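Local coordinates for protein TgTwinScan_2721 - E2 domain (PDB 2F4Z) that probably accepts activated ubiquitin, or a ubiquitin-like protein, and passes it on as an E2 conjugating enzyme of Toxoplasma gondii, at residues 109-114 and 149-154. Residues are numbered along the deposited sequence; the frame is centred on the assembly and turned at random.
Sequences PKMKFV and LSIQAM
Ile151 reaches out from its helix and sets its two branches against different side chains of strand 110-113. Its CD1 methyl meets the sulfur of Met111 (SD to CD1, 3.8 Å), while its CG2 methyl lies at the far end of the Phe113 ring, 3.6 Å from both CE1 and CZ of that residue. Nearly equal distances to these adjacent carbons show that the methyl is shared between them rather than aimed at one. Met154, one helical turn further on, adds a looser touch: its CE stands 4.5 Å from Phe113 CE1. No hydrogen bond crosses the interface, so the contact is purely apolar.

The fork at CB separates the two branches of Ile151, and chi1 of -69°, with CG2 anti to the backbone N, orients it; an extended CG1 arm carries CD1 to Met111. Met111 is itself extended beyond CG (chi2 -166°), which directs its sulfur toward the helix. The segment axes come no closer than 11.5 Å, at 37°, so the contact is made by side chains alone; the buried area is a modest 148 Å².

Further out, Ile144 and Ala147 of the same helix also touch Met111, and Leu155 touches Phe113. Phe94 and Leu96 of the adjacent strand also touch Phe113, and Ile81 and Ile129 pack on Ile151. In this E2 core, helix 144-156 thus lies against the four-stranded antiparallel sheet, bridging from strand 110-113, at one edge of the sheet, to the inner strand 77-82.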
loop_
_atom_site.group_PDB
_atom_site.type_symbol
_atom_site.label_atom_id
_atom_site.label_comp_id
_atom_site.label_asym_id
_atom_site.label_seq_id
_atom_site.Cartn_x
_atom_site.Cartn_y
_atom_site.Cartn_z
ATOM N N PRO A 109 -6.494 -11.989 -0.523
ATOM C CA PRO A 109 -7.238 -12.624 -1.584
ATOM C C PRO A 109 -6.370 -13.738 -2.217
ATOM O O PRO A 109 -5.110 -13.708 -2.130
ATOM C CB PRO A 109 -7.512 -11.465 -2.565
ATOM C CG PRO A 109 -6.461 -10.498 -2.368
ATOM C CD PRO A 109 -6.103 -10.610 -0.851
ATOM N N LYS A 110 -7.029 -14.740 -2.798
ATOM C CA LYS A 110 -6.350 -15.762 -3.613
ATOM C C LYS A 110 -6.559 -15.424 -5.090
ATOM O O LYS A 110 -7.679 -15.132 -5.509
ATOM C CB LYS A 110 -6.880 -17.168 -3.324
ATOM C CG LYS A 110 -7.314 -17.372 -1.857
ATOM C CD LYS A 110 -8.160 -18.689 -1.741
ATOM C CE LYS A 110 -8.507 -19.289 -3.193
ATOM N NZ LYS A 110 -9.342 -20.585 -3.310
ATOM N N MET A 111 -5.449 -15.413 -5.851
ATOM C CA MET A 111 -5.444 -14.994 -7.245
ATOM C C MET A 111 -4.720 -16.023 -8.057
ATOM O O MET A 111 -3.737 -16.624 -7.588
ATOM C CB MET A 111 -4.766 -13.637 -7.369
ATOM C CG MET A 111 -5.504 -12.536 -6.593
ATOM S SD MET A 111 -4.864 -10.974 -7.147
ATOM C CE MET A 111 -5.746 -9.777 -6.157
ATOM N N LYS A 112 -5.233 -16.282 -9.247
ATOM C CA LYS A 112 -4.519 -17.119 -10.243
ATOM C C LYS A 112 -4.866 -16.627 -11.643
ATOM O O LYS A 112 -5.908 -16.010 -11.822
ATOM C CB LYS A 112 -4.908 -18.591 -10.119
ATOM C CG LYS A 112 -6.370 -18.847 -10.379
ATOM C CD LYS A 112 -6.672 -20.296 -10.254
ATOM C CE LYS A 112 -8.199 -20.455 -10.271
ATOM N NZ LYS A 112 -8.635 -21.866 -10.477
ATOM N N PHE A 113 -3.978 -16.864 -12.619
ATOM C CA PHE A 113 -4.291 -16.538 -13.999
ATOM C C PHE A 113 -5.332 -17.486 -14.547
ATOM O O PHE A 113 -5.273 -18.722 -14.321
ATOM C CB PHE A 113 -3.034 -16.526 -14.871
ATOM C CG PHE A 113 -2.213 -15.238 -14.736
ATOM C CD1 PHE A 113 -1.501 -14.957 -13.563
ATOM C CD2 PHE A 113 -2.127 -14.347 -15.804
ATOM C CE1 PHE A 113 -0.752 -13.740 -13.463
ATOM C CE2 PHE A 113 -1.385 -13.199 -15.739
ATOM C CZ PHE A 113 -0.662 -12.889 -14.565
ATOM N N VAL A 114 -6.330 -16.917 -15.204
ATOM C CA VAL A 114 -7.244 -17.722 -16.047
ATOM C C VAL A 114 -6.635 -17.797 -17.458
ATOM O O VAL A 114 -6.510 -18.889 -17.991
ATOM C CB VAL A 114 -8.650 -17.102 -16.071
ATOM C CG1 VAL A 114 -9.536 -17.744 -17.172
ATOM C CG2 VAL A 114 -9.251 -17.211 -14.664
ATOM N N LEU A 149 -1.324 -4.686 -9.375
ATOM C CA LEU A 149 -0.142 -3.947 -9.831
ATOM C C LEU A 149 1.149 -4.723 -9.566
ATOM O O LEU A 149 2.118 -4.682 -10.366
ATOM C CB LEU A 149 -0.044 -2.565 -9.132
ATOM C CG LEU A 149 -1.115 -1.507 -9.487
ATOM C CD1 LEU A 149 -0.962 -0.254 -8.602
ATOM C CD2 LEU A 149 -1.064 -1.163 -10.981
ATOM N N SER A 150 1.191 -5.403 -8.440
ATOM C CA SER A 150 2.361 -6.162 -8.126
ATOM C C SER A 150 2.492 -7.395 -9.071
ATOM O O SER A 150 3.601 -7.786 -9.442
ATOM C CB SER A 150 2.371 -6.494 -6.627
ATOM O OG SER A 150 3.231 -7.575 -6.346
ATOM N N ILE A 151 1.357 -7.981 -9.482
ATOM C CA ILE A 151 1.373 -9.073 -10.454
ATOM C C ILE A 151 1.836 -8.518 -11.824
ATOM O O ILE A 151 2.603 -9.117 -12.572
ATOM C CB ILE A 151 0.006 -9.721 -10.557
ATOM C CG1 ILE A 151 -0.308 -10.490 -9.266
ATOM C CG2 ILE A 151 -0.080 -10.628 -11.816
ATOM C CD1 ILE A 151 -1.676 -11.225 -9.269
ATOM N N GLN A 152 1.372 -7.333 -12.146
ATOM C CA GLN A 152 1.768 -6.733 -13.392
ATOM C C GLN A 152 3.268 -6.442 -13.402
ATOM O O GLN A 152 3.898 -6.573 -14.436
ATOM C CB GLN A 152 0.953 -5.477 -13.634
ATOM C CG GLN A 152 1.270 -4.760 -14.976
ATOM C CD GLN A 152 0.417 -3.522 -15.098
ATOM O OE1 GLN A 152 0.536 -2.633 -14.281
ATOM N NE2 GLN A 152 -0.497 -3.497 -16.050
ATOM N N ALA A 153 3.852 -6.081 -12.248
ATOM C CA ALA A 153 5.274 -5.806 -12.154
ATOM C C ALA A 153 6.053 -7.091 -12.275
ATOM O O ALA A 153 7.152 -7.086 -12.853
ATOM C CB ALA A 153 5.619 -5.137 -10.861
ATOM N N MET A 154 5.526 -8.174 -11.702
ATOM C CA MET A 154 6.122 -9.499 -11.842
ATOM C C MET A 154 6.237 -9.944 -13.355
ATOM O O MET A 154 7.224 -10.535 -13.772
ATOM C CB MET A 154 5.280 -10.445 -11.010
ATOM C CG MET A 154 5.779 -11.818 -10.767
ATOM S SD MET A 154 4.732 -13.150 -11.406
ATOM C CE MET A 154 3.023 -12.656 -11.283
#